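Local coordinates for protein eukaryotic translation initiation factor 4 gamma 5 (Trypanosoma cruzi, PDB 6OZU) that probably acts as a scaffold in translation initiation, its MIF4G domain being expected to bind an eIF4A-type RNA helicase as in related eIF4G proteins, at residues A[13-18]-A[47-52]; A[33-38]-A[71-76]; A[65-70]-A[136-141]; A[75-78]-A[82-85]; A[97-102]-A[154-159]. All coordinates share one frame; numbering follows the deposited sequence.

Interaction 1: A[13-18]-A[47-52]; sequences GILGRV and IQVIFN
Leu15 reaches from helix 6-17 to Val49 and Ile50 on helix 40-53, and its side chain carries this side of the contact. The CB points at the other helix, but both CB and CG stand back from it; the touching is done by the two methyls beyond. CD1 meets two residues: it lies 3.8 Å from CG1 of Val49 and 4.0 Å from CG1 of Ile50. CD2 reaches the same Ile50 CG1, also at 4.0 Å, so this methylene is in contact with both prongs of the leucine fork. With CG placed opposite the carbonyl carbon (chi1 -63°), the fork is sent across the gap between the helices. In this all-helical, HEAT-like MIF4G domain the two helices meet here through apolar side chains alone; the nearest CA atoms, of Leu15 and Ile50, are 7.7 Å apart. The side chains of Leu15 and Ile50 meet at about a right angle, whereas Val49 is approached more aslant. Val49 turns CG1 opposite its own backbone N (chi1 161°) to offer that methyl. Around the contact, Tyr66 of helix 63-76 packs on Leu15, and Val11 touches both Val49 and Ile50.

Interaction 2: A[33-38]-A[71-76]; sequences LPIRQS and VSLIND. With SO4 (sulfate ion), chain F.
Sulfate O3 is gripped by both ends of Arg36, the residue that also reaches across to Asp76: NH1 donates to O3 over 3.2 Å, and the backbone N adds a weak bond to O3 at 3.5 Å. The anion, probably from the crystallisation liquor, rests on a type I beta turn running from Ile35 to Ser38, which overlaps at Ile35 with an inverse gamma turn centred on Pro34. This loop joins two helices of the MIF4G domain and lies against the end of a third, helix 63-76. Gln37 N makes another weak bond, to sulfate O1. From CG to NE the Arg36 chain is extended, which carries its guanidinium to the helix. There NH2 approaches Asp76 OD1 in a long, weak but almost straight salt bridge, 3.4 Å with 177° at the hydrogen. OD1 and sulfate O3 both lie at the guanidinium edge in its plane, yet the carboxylate is turned 74° from that plane. NE has a second acidic partner, Glu81, so the cation is shared between two carboxylates and the sulfate. Alongside these polar contacts, Ile35 CD1 packs on Leu73 CD1 at 3.8 Å, with Ile87 touching both side chains. Ser38 OG, at the end of the beta turn, donates a 2.7 Å bond back to Pro34 O, the residue just before that turn.

Interaction 3: A[65-70]-A[136-141]; sequences YYVKLV and INFLGL
Val67 sets one methyl at the edge of the Phe138 ring and the other at the main chain of Leu141, and its rotamer decides which methyl meets which. With CG1 opposite the backbone N (chi1 165°), that methyl lies at the main chain of the other helix, 3.4 Å from Leu141 O. The second branch, CG2, points away from Val67's own carbonyl carbon and does the apolar work. It meets CE1 of Phe138 at 3.8 Å and stands 4.1 Å from CB of Leu141. The phenyl ring is approached at its edge, in the ring plane, rather than over a face; CD1 and CE1 form the side that the methyl touches. Phe138 itself has CG opposite its backbone N (chi1 -173°), which swings the ring off the helix so that its end comes nearer to helix 63-76 than its CB bond alone would suggest. Leu141 meets Val67 through CB, not through its branched end. The nearest CA atoms, of Val67 and Leu141, are 6.9 Å apart. Helix 63-76 thus packs on helix 118-144 near the middle of the MIF4G domain. Phe51 of helix 40-53 meets the Phe138 ring edge-to-face, and Val63, on helix 63-76 itself, touches both Phe138 and Leu141.

Interaction 4: A[75-78]-A[82-85]; sequences NDIG and PAGR
The peptide plane between Ala83 and Gly84 carries Ile77 on one face: the methyl CG2 sits almost straight above Gly84 N, 3.5 Å away. Ala83 C lies a little farther off within the same flat unit, at 4.0 Å from CG2. The methyl therefore rests on main chain more than on side chain, though it also meets Ala83 CB at 4.0 Å. A second flat unit, the carbonyl of Gly78, presents its oxygen to the helix backbone. Gly78 O receives a CA-H...O contact from Gly84 CA, 3.1 Å long and close to straight, with 173° at the hydrogen. Since Gly84 bears no side chain, loop and helix can approach this closely; the CA atoms of Ile77 and Gly84 are only 4.8 Å apart. Ile77 is the first residue to leave helical angles after helix 63-76. Its CG2 lies opposite the backbone N, and this branch is the one laid on the start of helix 82-112. The other branch of Ile77 packs on the neighbouring loop, CD1 on Ile35 and CG1 by Arg36. Arg88, one turn farther along, ties the two parts together by hydrogen bonds from NH1 to the carbonyl oxygens of both Ile77 and Gly84. Such a short connection, in which the outgoing helix closes directly on the loop that leaves the incoming one, is the kind of tight turn that joins the two helices of an alpha-helical hairpin, consistent with the HEAT-like all-helical fold of MIF4G domains.

Interaction 5: A[97-102]-A[154-159]; sequences RTFENA and LHVLEW
Segments 97-102 and 154-159 run side by side in nearly the same direction, their axes 5° from parallel and 10.9 Å apart, with Phe99 and Val156 facing each other. Between them the touch is apolar: Val156 CG2 comes 3.8 Å from Phe99 CB, meeting the root of the phenylalanine more than its ring. One turn on, Trp159 reaches across to the main chain of Ala102. Its CG lies between the backbone N and the carbonyl carbon (chi1 60°), the crowded position, and the indole is carried toward the other helix. There the six-membered side is used: CH2 lies 3.9 Å from Ala102 O, and CZ2 lies 4.4 Å from Ala102 CB. Val156 O of its own helix sits over one indole face, toward the rim. The pyrrole N-H is spent on a water at the ring edge, NE1 to water oxygen 3.1 Å, and that water passes a weak bond to Phe99 O, linking the two helices across an otherwise apolar contact. Leu139 of helix 118-144 touches both Phe99 and Val156. Two nearly parallel helices, with helix 118-144, which lies between them in the chain, packed on both, are consistent with the HEAT-like alpha-solenoid of MIF4G domains.

Interactions 1, 3 and 5 are buried and mainly apolar, whereas the centres of interactions 2 and 4 lie about 22 Å from the chain's centre; 2 adds a weak salt bridge to its packing, 4 only a CA-H...O contact. Helix 63-76 serves interactions 2, 3 and 4; helix 82-112 serves 4 and 5. Interaction 3 lies nearest the centre and touches both 1, through Phe51 and Phe138, and 5, through Leu139 on Phe99. Interactions 2 and 4 have centres about 6 Å apart and share Asn75 and Asp76, with Ile77 packed on Ile35. Charged groups and a sulfate mark interaction 2, backbone-to-backbone closeness marks 4, and a bridging water distinguishes 5 from the other buried contacts.

Interaction 1: A[13-18]-A[47-52]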
# COMPACT_ATOMS: atom_id res chain seq x y z
N GLY A 13 17.54 -0.50 13.67
CA GLY A 13 18.23 -1.75 13.96
C GLY A 13 17.34 -2.95 13.70
O GLY A 13 17.69 -3.82 12.91
N ILE A 14 16.13 -2.96 14.31
CA ILE A 14 15.12 -4.01 14.15
C ILE A 14 14.75 -4.22 12.67
O ILE A 14 14.71 -5.36 12.22
CB ILE A 14 13.87 -3.72 15.06
CG1 ILE A 14 14.26 -3.79 16.56
CG2 ILE A 14 12.69 -4.67 14.75
CD1 ILE A 14 13.34 -3.05 17.51
N LEU A 15 14.51 -3.12 11.92
CA LEU A 15 14.14 -3.15 10.49
C LEU A 15 15.28 -3.74 9.64
O LEU A 15 15.03 -4.40 8.63
CB LEU A 15 13.75 -1.75 9.97
CG LEU A 15 12.51 -1.08 10.59
CD1 LEU A 15 12.50 0.39 10.29
CD2 LEU A 15 11.23 -1.72 10.12
N GLY A 16 16.51 -3.51 10.08
CA GLY A 16 17.69 -4.06 9.45
C GLY A 16 17.75 -5.58 9.60
O GLY A 16 17.68 -6.29 8.59
N ARG A 17 17.83 -6.08 10.86
CA ARG A 17 17.92 -7.53 11.15
C ARG A 17 16.64 -8.35 10.85
O ARG A 17 16.72 -9.57 10.89
CB ARG A 17 18.41 -7.85 12.59
CG ARG A 17 18.14 -6.85 13.68
CD ARG A 17 18.97 -7.12 14.93
NE ARG A 17 18.50 -6.35 16.09
CZ ARG A 17 19.13 -5.30 16.61
NH1 ARG A 17 18.62 -4.66 17.65
NH2 ARG A 17 20.28 -4.87 16.09
N VAL A 18 15.50 -7.73 10.50
CA VAL A 18 14.27 -8.49 10.28
C VAL A 18 14.30 -9.30 8.95
O VAL A 18 14.69 -8.80 7.88
CB VAL A 18 12.96 -7.64 10.47
CG1 VAL A 18 12.69 -6.71 9.29
CG2 VAL A 18 11.76 -8.52 10.78
N ILE A 47 6.81 5.67 13.16
CA ILE A 47 5.90 5.38 12.06
C ILE A 47 6.48 5.94 10.76
O ILE A 47 6.48 5.21 9.77
CB ILE A 47 4.43 5.82 12.38
CG1 ILE A 47 3.91 5.17 13.68
CG2 ILE A 47 3.46 5.56 11.20
CD1 ILE A 47 4.02 3.63 13.79
N GLN A 48 7.05 7.17 10.79
CA GLN A 48 7.69 7.84 9.65
C GLN A 48 8.88 7.01 9.13
O GLN A 48 9.00 6.81 7.92
CB GLN A 48 8.14 9.27 10.05
CG GLN A 48 8.79 10.10 8.93
CD GLN A 48 7.87 11.14 8.31
OE1 GLN A 48 7.22 11.94 9.00
NE2 GLN A 48 7.81 11.17 6.98
N VAL A 49 9.72 6.48 10.04
CA VAL A 49 10.89 5.65 9.74
C VAL A 49 10.49 4.38 8.99
O VAL A 49 11.06 4.10 7.93
CB VAL A 49 11.73 5.37 11.03
CG1 VAL A 49 12.66 4.16 10.86
CG2 VAL A 49 12.53 6.59 11.41
N ILE A 50 9.52 3.62 9.52
CA ILE A 50 9.05 2.38 8.90
C ILE A 50 8.44 2.67 7.52
O ILE A 50 8.76 1.97 6.55
CB ILE A 50 8.09 1.60 9.85
CG1 ILE A 50 8.77 1.29 11.23
CG2 ILE A 50 7.57 0.31 9.17
CD1 ILE A 50 7.86 0.88 12.34
N PHE A 51 7.61 3.74 7.41
CA PHE A 51 6.96 4.14 6.16
C PHE A 51 7.96 4.58 5.06
O PHE A 51 7.72 4.29 3.88
CB PHE A 51 5.86 5.17 6.41
CG PHE A 51 4.49 4.58 6.68
CD1 PHE A 51 4.28 3.75 7.78
CD2 PHE A 51 3.41 4.90 5.87
CE1 PHE A 51 3.01 3.20 8.02
CE2 PHE A 51 2.14 4.37 6.13
CZ PHE A 51 1.95 3.53 7.20
N ASN A 52 9.09 5.23 5.44
CA ASN A 52 10.13 5.64 4.48
C ASN A 52 10.96 4.44 3.98
O ASN A 52 11.18 4.30 2.77
CB ASN A 52 11.02 6.74 5.06
CG ASN A 52 10.38 8.11 5.12
OD1 ASN A 52 9.33 8.37 4.50
ND2 ASN A 52 11.00 9.02 5.85

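Interaction 2: A[33-38]-A[71-76]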
# COMPACT_ATOMS: atom_id res chain seq x y z
N LEU A 33 10.47 -2.16 23.46
CA LEU A 33 10.80 -0.73 23.40
C LEU A 33 9.76 0.06 24.23
O LEU A 33 8.59 -0.34 24.25
CB LEU A 33 10.84 -0.21 21.95
CG LEU A 33 11.97 -0.72 21.04
CD1 LEU A 33 11.70 -0.33 19.62
CD2 LEU A 33 13.33 -0.19 21.48
N PRO A 34 10.15 1.17 24.91
CA PRO A 34 9.17 1.91 25.71
C PRO A 34 8.33 2.90 24.88
O PRO A 34 8.48 4.11 25.02
CB PRO A 34 10.03 2.59 26.78
CG PRO A 34 11.35 2.76 26.15
CD PRO A 34 11.49 1.78 25.01
N ILE A 35 7.43 2.36 24.04
CA ILE A 35 6.57 3.14 23.15
C ILE A 35 5.48 3.88 23.94
O ILE A 35 5.26 5.06 23.68
CB ILE A 35 6.02 2.28 21.97
CG1 ILE A 35 7.18 1.78 21.10
CG2 ILE A 35 5.02 3.06 21.10
CD1 ILE A 35 7.25 0.33 20.99
N ARG A 36 4.84 3.21 24.93
CA ARG A 36 3.81 3.82 25.79
C ARG A 36 4.34 5.00 26.62
O ARG A 36 3.57 5.90 26.94
CB ARG A 36 3.20 2.79 26.75
CG ARG A 36 2.22 1.83 26.10
CD ARG A 36 1.81 0.80 27.12
NE ARG A 36 1.03 -0.27 26.52
CZ ARG A 36 1.56 -1.35 25.96
NH1 ARG A 36 2.88 -1.49 25.90
NH2 ARG A 36 0.78 -2.29 25.44
N GLN A 37 5.63 4.97 26.96
CA GLN A 37 6.30 6.00 27.75
C GLN A 37 7.02 7.05 26.85
O GLN A 37 7.72 7.92 27.36
CB GLN A 37 7.28 5.34 28.75
CG GLN A 37 6.61 4.43 29.78
CD GLN A 37 7.64 3.60 30.53
OE1 GLN A 37 8.13 2.58 30.02
NE2 GLN A 37 8.00 4.02 31.75
N SER A 38 6.79 6.98 25.52
CA SER A 38 7.38 7.90 24.53
C SER A 38 6.49 9.11 24.19
O SER A 38 5.27 9.04 24.34
CB SER A 38 7.74 7.14 23.26
OG SER A 38 8.87 6.33 23.51
N VAL A 71 1.79 -4.33 12.49
CA VAL A 71 0.62 -5.11 12.94
C VAL A 71 0.86 -5.56 14.39
O VAL A 71 -0.02 -5.43 15.24
CB VAL A 71 0.31 -6.34 12.02
CG1 VAL A 71 -0.84 -7.18 12.58
CG2 VAL A 71 -0.01 -5.89 10.60
N SER A 72 2.09 -6.05 14.66
CA SER A 72 2.57 -6.52 15.96
C SER A 72 2.48 -5.41 17.02
O SER A 72 1.99 -5.64 18.14
CB SER A 72 4.01 -7.02 15.83
OG SER A 72 4.54 -7.44 17.07
N LEU A 73 2.92 -4.20 16.63
CA LEU A 73 2.95 -2.98 17.43
C LEU A 73 1.54 -2.54 17.83
O LEU A 73 1.35 -2.19 18.98
CB LEU A 73 3.71 -1.90 16.65
CG LEU A 73 3.80 -0.47 17.20
CD1 LEU A 73 4.48 -0.44 18.55
CD2 LEU A 73 4.56 0.42 16.22
N ILE A 74 0.55 -2.60 16.91
CA ILE A 74 -0.83 -2.22 17.24
C ILE A 74 -1.60 -3.38 17.92
O ILE A 74 -2.62 -3.15 18.56
CB ILE A 74 -1.63 -1.57 16.07
CG1 ILE A 74 -1.77 -2.48 14.86
CG2 ILE A 74 -1.03 -0.21 15.67
CD1 ILE A 74 -2.95 -2.08 14.00
N ASN A 75 -1.08 -4.62 17.82
CA ASN A 75 -1.67 -5.78 18.51
C ASN A 75 -1.23 -5.76 20.00
O ASN A 75 -1.92 -6.32 20.86
CB ASN A 75 -1.27 -7.09 17.84
CG ASN A 75 -2.07 -7.48 16.62
OD1 ASN A 75 -2.03 -8.63 16.20
ND2 ASN A 75 -2.80 -6.55 15.98
N ASP A 76 -0.07 -5.13 20.29
CA ASP A 76 0.50 -4.98 21.63
C ASP A 76 -0.15 -3.79 22.35
O ASP A 76 -0.54 -3.91 23.52
CB ASP A 76 2.04 -4.84 21.58
CG ASP A 76 2.73 -4.52 22.91
OD1 ASP A 76 2.25 -5.00 23.97
OD2 ASP A 76 3.75 -3.79 22.89
S SO4 F . 6.16 0.27 27.49
O1 SO4 F . 6.41 1.70 27.69
O2 SO4 F . 5.19 -0.21 28.47
O3 SO4 F . 5.63 0.06 26.13
O4 SO4 F . 7.42 -0.47 27.65

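Interaction 3: A[65-70]-A[136-141]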
# COMPACT_ATOMS: atom_id res chain seq x y z
N TYR A 65 7.63 -7.78 6.04
CA TYR A 65 8.12 -7.93 7.41
C TYR A 65 8.00 -6.64 8.20
O TYR A 65 7.71 -6.71 9.38
CB TYR A 65 9.56 -8.49 7.46
CG TYR A 65 9.69 -9.83 6.78
CD1 TYR A 65 9.20 -10.99 7.38
CD2 TYR A 65 10.25 -9.94 5.51
CE1 TYR A 65 9.28 -12.22 6.74
CE2 TYR A 65 10.34 -11.16 4.86
CZ TYR A 65 9.87 -12.31 5.48
OH TYR A 65 9.95 -13.52 4.84
N TYR A 66 8.23 -5.47 7.54
CA TYR A 66 8.12 -4.14 8.14
C TYR A 66 6.67 -3.92 8.52
O TYR A 66 6.38 -3.47 9.63
CB TYR A 66 8.51 -3.03 7.14
CG TYR A 66 9.91 -3.11 6.59
CD1 TYR A 66 10.94 -3.69 7.32
CD2 TYR A 66 10.22 -2.59 5.34
CE1 TYR A 66 12.24 -3.75 6.82
CE2 TYR A 66 11.50 -2.69 4.81
CZ TYR A 66 12.52 -3.25 5.56
OH TYR A 66 13.79 -3.33 5.05
N VAL A 67 5.77 -4.27 7.58
CA VAL A 67 4.32 -4.17 7.70
C VAL A 67 3.83 -5.14 8.81
O VAL A 67 2.96 -4.75 9.59
CB VAL A 67 3.67 -4.35 6.30
CG1 VAL A 67 2.20 -4.62 6.38
CG2 VAL A 67 3.91 -3.12 5.43
N LYS A 68 4.45 -6.33 8.94
CA LYS A 68 4.12 -7.31 10.00
C LYS A 68 4.55 -6.84 11.40
O LYS A 68 3.98 -7.29 12.40
CB LYS A 68 4.69 -8.69 9.68
CG LYS A 68 3.84 -9.48 8.71
CD LYS A 68 4.48 -10.81 8.34
CE LYS A 68 3.78 -11.46 7.18
NZ LYS A 68 3.92 -10.68 5.94
N LEU A 69 5.56 -5.93 11.47
CA LEU A 69 6.07 -5.35 12.71
C LEU A 69 5.09 -4.29 13.20
O LEU A 69 4.89 -4.16 14.40
CB LEU A 69 7.48 -4.75 12.53
CG LEU A 69 8.66 -5.73 12.43
CD1 LEU A 69 9.93 -5.02 12.00
CD2 LEU A 69 8.90 -6.47 13.75
N VAL A 70 4.47 -3.55 12.26
CA VAL A 70 3.47 -2.51 12.52
C VAL A 70 2.18 -3.16 13.05
O VAL A 70 1.59 -2.64 14.00
CB VAL A 70 3.24 -1.59 11.28
CG1 VAL A 70 2.14 -0.55 11.56
CG2 VAL A 70 4.53 -0.90 10.86
N ILE A 136 2.98 1.63 -4.71
CA ILE A 136 1.89 0.71 -5.06
C ILE A 136 2.10 -0.64 -4.35
O ILE A 136 1.15 -1.14 -3.76
CB ILE A 136 1.69 0.59 -6.59
CG1 ILE A 136 1.63 1.98 -7.30
CG2 ILE A 136 0.45 -0.26 -6.93
CD1 ILE A 136 0.43 2.95 -6.91
N ASN A 137 3.34 -1.16 -4.32
CA ASN A 137 3.63 -2.39 -3.57
C ASN A 137 3.26 -2.19 -2.08
O ASN A 137 2.44 -2.94 -1.53
CB ASN A 137 5.12 -2.81 -3.71
CG ASN A 137 5.47 -4.10 -2.98
OD1 ASN A 137 4.73 -5.09 -3.00
ND2 ASN A 137 6.62 -4.11 -2.32
N PHE A 138 3.79 -1.11 -1.47
CA PHE A 138 3.50 -0.75 -0.10
C PHE A 138 1.98 -0.66 0.17
O PHE A 138 1.52 -1.26 1.15
CB PHE A 138 4.24 0.53 0.27
CG PHE A 138 4.17 0.94 1.72
CD1 PHE A 138 4.25 -0.01 2.74
CD2 PHE A 138 4.09 2.27 2.08
CE1 PHE A 138 4.23 0.37 4.08
CE2 PHE A 138 4.08 2.65 3.42
CZ PHE A 138 4.15 1.70 4.41
N LEU A 139 1.20 0.02 -0.71
CA LEU A 139 -0.26 0.13 -0.58
C LEU A 139 -0.93 -1.25 -0.46
O LEU A 139 -1.81 -1.43 0.38
CB LEU A 139 -0.88 0.93 -1.76
CG LEU A 139 -2.40 1.19 -1.69
CD1 LEU A 139 -2.76 2.28 -0.66
CD2 LEU A 139 -2.95 1.56 -3.04
N GLY A 140 -0.48 -2.21 -1.28
CA GLY A 140 -0.94 -3.59 -1.30
C GLY A 140 -0.65 -4.34 -0.02
O GLY A 140 -1.53 -4.99 0.54
N LEU A 141 0.58 -4.24 0.47
CA LEU A 141 0.98 -4.85 1.74
C LEU A 141 0.28 -4.25 2.96
O LEU A 141 -0.06 -4.99 3.90
CB LEU A 141 2.49 -4.77 1.90
CG LEU A 141 3.26 -5.58 0.88
CD1 LEU A 141 4.58 -5.01 0.66
CD2 LEU A 141 3.32 -7.01 1.27

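Interaction 4: A[75-78]-A[82-85]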
# COMPACT_ATOMS: atom_id res chain seq x y z
N ASN A 75 -1.08 -4.62 17.82
CA ASN A 75 -1.67 -5.78 18.51
C ASN A 75 -1.23 -5.76 20.00
O ASN A 75 -1.92 -6.32 20.86
CB ASN A 75 -1.27 -7.09 17.84
CG ASN A 75 -2.07 -7.48 16.62
OD1 ASN A 75 -2.03 -8.63 16.20
ND2 ASN A 75 -2.80 -6.55 15.98
N ASP A 76 -0.07 -5.13 20.29
CA ASP A 76 0.50 -4.98 21.63
C ASP A 76 -0.15 -3.79 22.35
O ASP A 76 -0.54 -3.91 23.52
CB ASP A 76 2.04 -4.84 21.58
CG ASP A 76 2.73 -4.52 22.91
OD1 ASP A 76 2.25 -5.00 23.97
OD2 ASP A 76 3.75 -3.79 22.89
N ILE A 77 -0.22 -2.63 21.67
CA ILE A 77 -0.79 -1.42 22.23
C ILE A 77 -2.14 -1.20 21.56
O ILE A 77 -2.20 -0.74 20.43
CB ILE A 77 0.20 -0.21 22.11
CG1 ILE A 77 1.65 -0.62 22.48
CG2 ILE A 77 -0.28 0.94 23.01
CD1 ILE A 77 2.76 0.21 21.93
N GLY A 78 -3.19 -1.59 22.29
CA GLY A 78 -4.58 -1.53 21.86
C GLY A 78 -5.17 -0.15 21.70
O GLY A 78 -4.63 0.83 22.23
N PRO A 82 -4.07 5.33 25.43
CA PRO A 82 -3.74 6.60 24.74
C PRO A 82 -2.70 6.48 23.61
O PRO A 82 -2.88 7.11 22.57
CB PRO A 82 -3.22 7.49 25.88
CG PRO A 82 -3.84 6.94 27.10
CD PRO A 82 -3.91 5.46 26.89
N ALA A 83 -1.63 5.69 23.82
CA ALA A 83 -0.57 5.48 22.84
C ALA A 83 -1.05 4.60 21.66
O ALA A 83 -0.52 4.73 20.55
CB ALA A 83 0.64 4.84 23.50
N GLY A 84 -2.02 3.73 21.94
CA GLY A 84 -2.61 2.85 20.94
C GLY A 84 -3.41 3.62 19.92
O GLY A 84 -3.30 3.37 18.71
N ARG A 85 -4.19 4.60 20.40
CA ARG A 85 -5.03 5.50 19.61
C ARG A 85 -4.12 6.43 18.81
O ARG A 85 -4.35 6.60 17.60
CB ARG A 85 -5.98 6.28 20.52
CG ARG A 85 -7.19 6.87 19.79
CD ARG A 85 -8.11 7.75 20.64
NE ARG A 85 -7.43 8.53 21.68
CZ ARG A 85 -7.30 8.14 22.94
NH1 ARG A 85 -7.80 6.98 23.33
NH2 ARG A 85 -6.66 8.90 23.82

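Interaction 5: A[97-102]-A[154-159]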
# COMPACT_ATOMS: atom_id res chain seq x y z
N ARG A 97 0.04 11.09 3.74
CA ARG A 97 1.22 11.76 3.23
C ARG A 97 1.91 10.97 2.12
O ARG A 97 2.18 11.53 1.05
CB ARG A 97 2.18 12.16 4.35
CG ARG A 97 3.23 13.15 3.87
CD ARG A 97 4.34 13.39 4.87
NE ARG A 97 5.65 13.59 4.24
CZ ARG A 97 6.04 14.70 3.61
NH1 ARG A 97 7.25 14.78 3.08
NH2 ARG A 97 5.23 15.75 3.53
N THR A 98 2.16 9.68 2.35
CA THR A 98 2.76 8.76 1.39
C THR A 98 2.01 8.68 0.05
O THR A 98 2.65 8.69 -1.01
CB THR A 98 2.84 7.37 2.05
OG1 THR A 98 3.66 7.47 3.21
CG2 THR A 98 3.40 6.29 1.11
N PHE A 99 0.67 8.53 0.09
CA PHE A 99 -0.08 8.33 -1.15
C PHE A 99 -0.52 9.65 -1.77
O PHE A 99 -0.72 9.70 -2.99
CB PHE A 99 -1.22 7.28 -1.00
CG PHE A 99 -0.64 5.96 -0.54
CD1 PHE A 99 0.31 5.28 -1.31
CD2 PHE A 99 -0.93 5.46 0.73
CE1 PHE A 99 0.91 4.11 -0.84
CE2 PHE A 99 -0.32 4.27 1.20
CZ PHE A 99 0.59 3.61 0.40
N GLU A 100 -0.50 10.74 -0.99
CA GLU A 100 -0.75 12.10 -1.50
C GLU A 100 0.50 12.52 -2.32
O GLU A 100 0.36 13.13 -3.39
CB GLU A 100 -0.91 13.08 -0.35
CG GLU A 100 -2.27 13.74 -0.25
CD GLU A 100 -2.29 14.81 0.83
OE1 GLU A 100 -1.80 15.93 0.56
OE2 GLU A 100 -2.75 14.51 1.95
N ASN A 101 1.70 12.17 -1.81
CA ASN A 101 2.99 12.41 -2.47
C ASN A 101 3.02 11.64 -3.77
O ASN A 101 3.34 12.24 -4.80
CB ASN A 101 4.17 11.95 -1.59
CG ASN A 101 4.47 12.80 -0.39
OD1 ASN A 101 4.05 13.96 -0.27
ND2 ASN A 101 5.19 12.23 0.55
N ALA A 102 2.69 10.31 -3.72
CA ALA A 102 2.63 9.45 -4.89
C ALA A 102 1.69 10.02 -5.95
O ALA A 102 2.09 10.08 -7.10
CB ALA A 102 2.25 8.04 -4.50
N LEU A 154 -9.20 2.94 -2.70
CA LEU A 154 -10.15 3.44 -3.68
C LEU A 154 -9.68 4.75 -4.32
O LEU A 154 -9.74 4.85 -5.55
CB LEU A 154 -11.53 3.61 -3.04
CG LEU A 154 -12.64 4.21 -3.92
CD1 LEU A 154 -13.04 3.26 -5.04
CD2 LEU A 154 -13.81 4.64 -3.08
N HIS A 155 -9.23 5.74 -3.50
CA HIS A 155 -8.72 7.06 -3.96
C HIS A 155 -7.48 6.92 -4.81
O HIS A 155 -7.34 7.66 -5.79
CB HIS A 155 -8.47 8.04 -2.79
CG HIS A 155 -8.18 9.46 -3.21
ND1 HIS A 155 -9.10 10.48 -3.02
CD2 HIS A 155 -7.06 10.00 -3.75
CE1 HIS A 155 -8.53 11.58 -3.48
NE2 HIS A 155 -7.30 11.34 -3.94
N VAL A 156 -6.57 5.98 -4.47
CA VAL A 156 -5.34 5.77 -5.26
C VAL A 156 -5.71 5.20 -6.64
O VAL A 156 -5.22 5.72 -7.65
CB VAL A 156 -4.30 4.86 -4.54
CG1 VAL A 156 -3.23 4.35 -5.51
CG2 VAL A 156 -3.67 5.56 -3.35
N LEU A 157 -6.59 4.16 -6.67
CA LEU A 157 -7.08 3.50 -7.89
C LEU A 157 -7.86 4.45 -8.80
O LEU A 157 -7.80 4.31 -10.02
CB LEU A 157 -7.90 2.24 -7.55
CG LEU A 157 -7.13 1.07 -6.92
CD1 LEU A 157 -8.04 -0.08 -6.62
CD2 LEU A 157 -6.01 0.62 -7.81
N GLU A 158 -8.54 5.44 -8.21
CA GLU A 158 -9.24 6.49 -8.95
C GLU A 158 -8.26 7.25 -9.85
O GLU A 158 -8.48 7.26 -11.05
CB GLU A 158 -9.94 7.46 -8.01
CG GLU A 158 -11.26 6.97 -7.46
CD GLU A 158 -12.09 8.08 -6.84
OE1 GLU A 158 -12.36 9.08 -7.55
OE2 GLU A 158 -12.47 7.95 -5.65
N TRP A 159 -7.15 7.82 -9.30
CA TRP A 159 -6.18 8.54 -10.12
C TRP A 159 -5.29 7.61 -10.93
O TRP A 159 -4.88 7.95 -12.03
CB TRP A 159 -5.36 9.57 -9.33
CG TRP A 159 -4.52 9.04 -8.20
CD1 TRP A 159 -4.80 9.16 -6.86
CD2 TRP A 159 -3.19 8.48 -8.29
NE1 TRP A 159 -3.74 8.68 -6.12
CE2 TRP A 159 -2.75 8.22 -6.97
CE3 TRP A 159 -2.32 8.20 -9.36
CZ2 TRP A 159 -1.50 7.66 -6.70
CZ3 TRP A 159 -1.08 7.63 -9.09
CH2 TRP A 159 -0.68 7.37 -7.77
O HOH W 1 -4.13 9.19 -3.10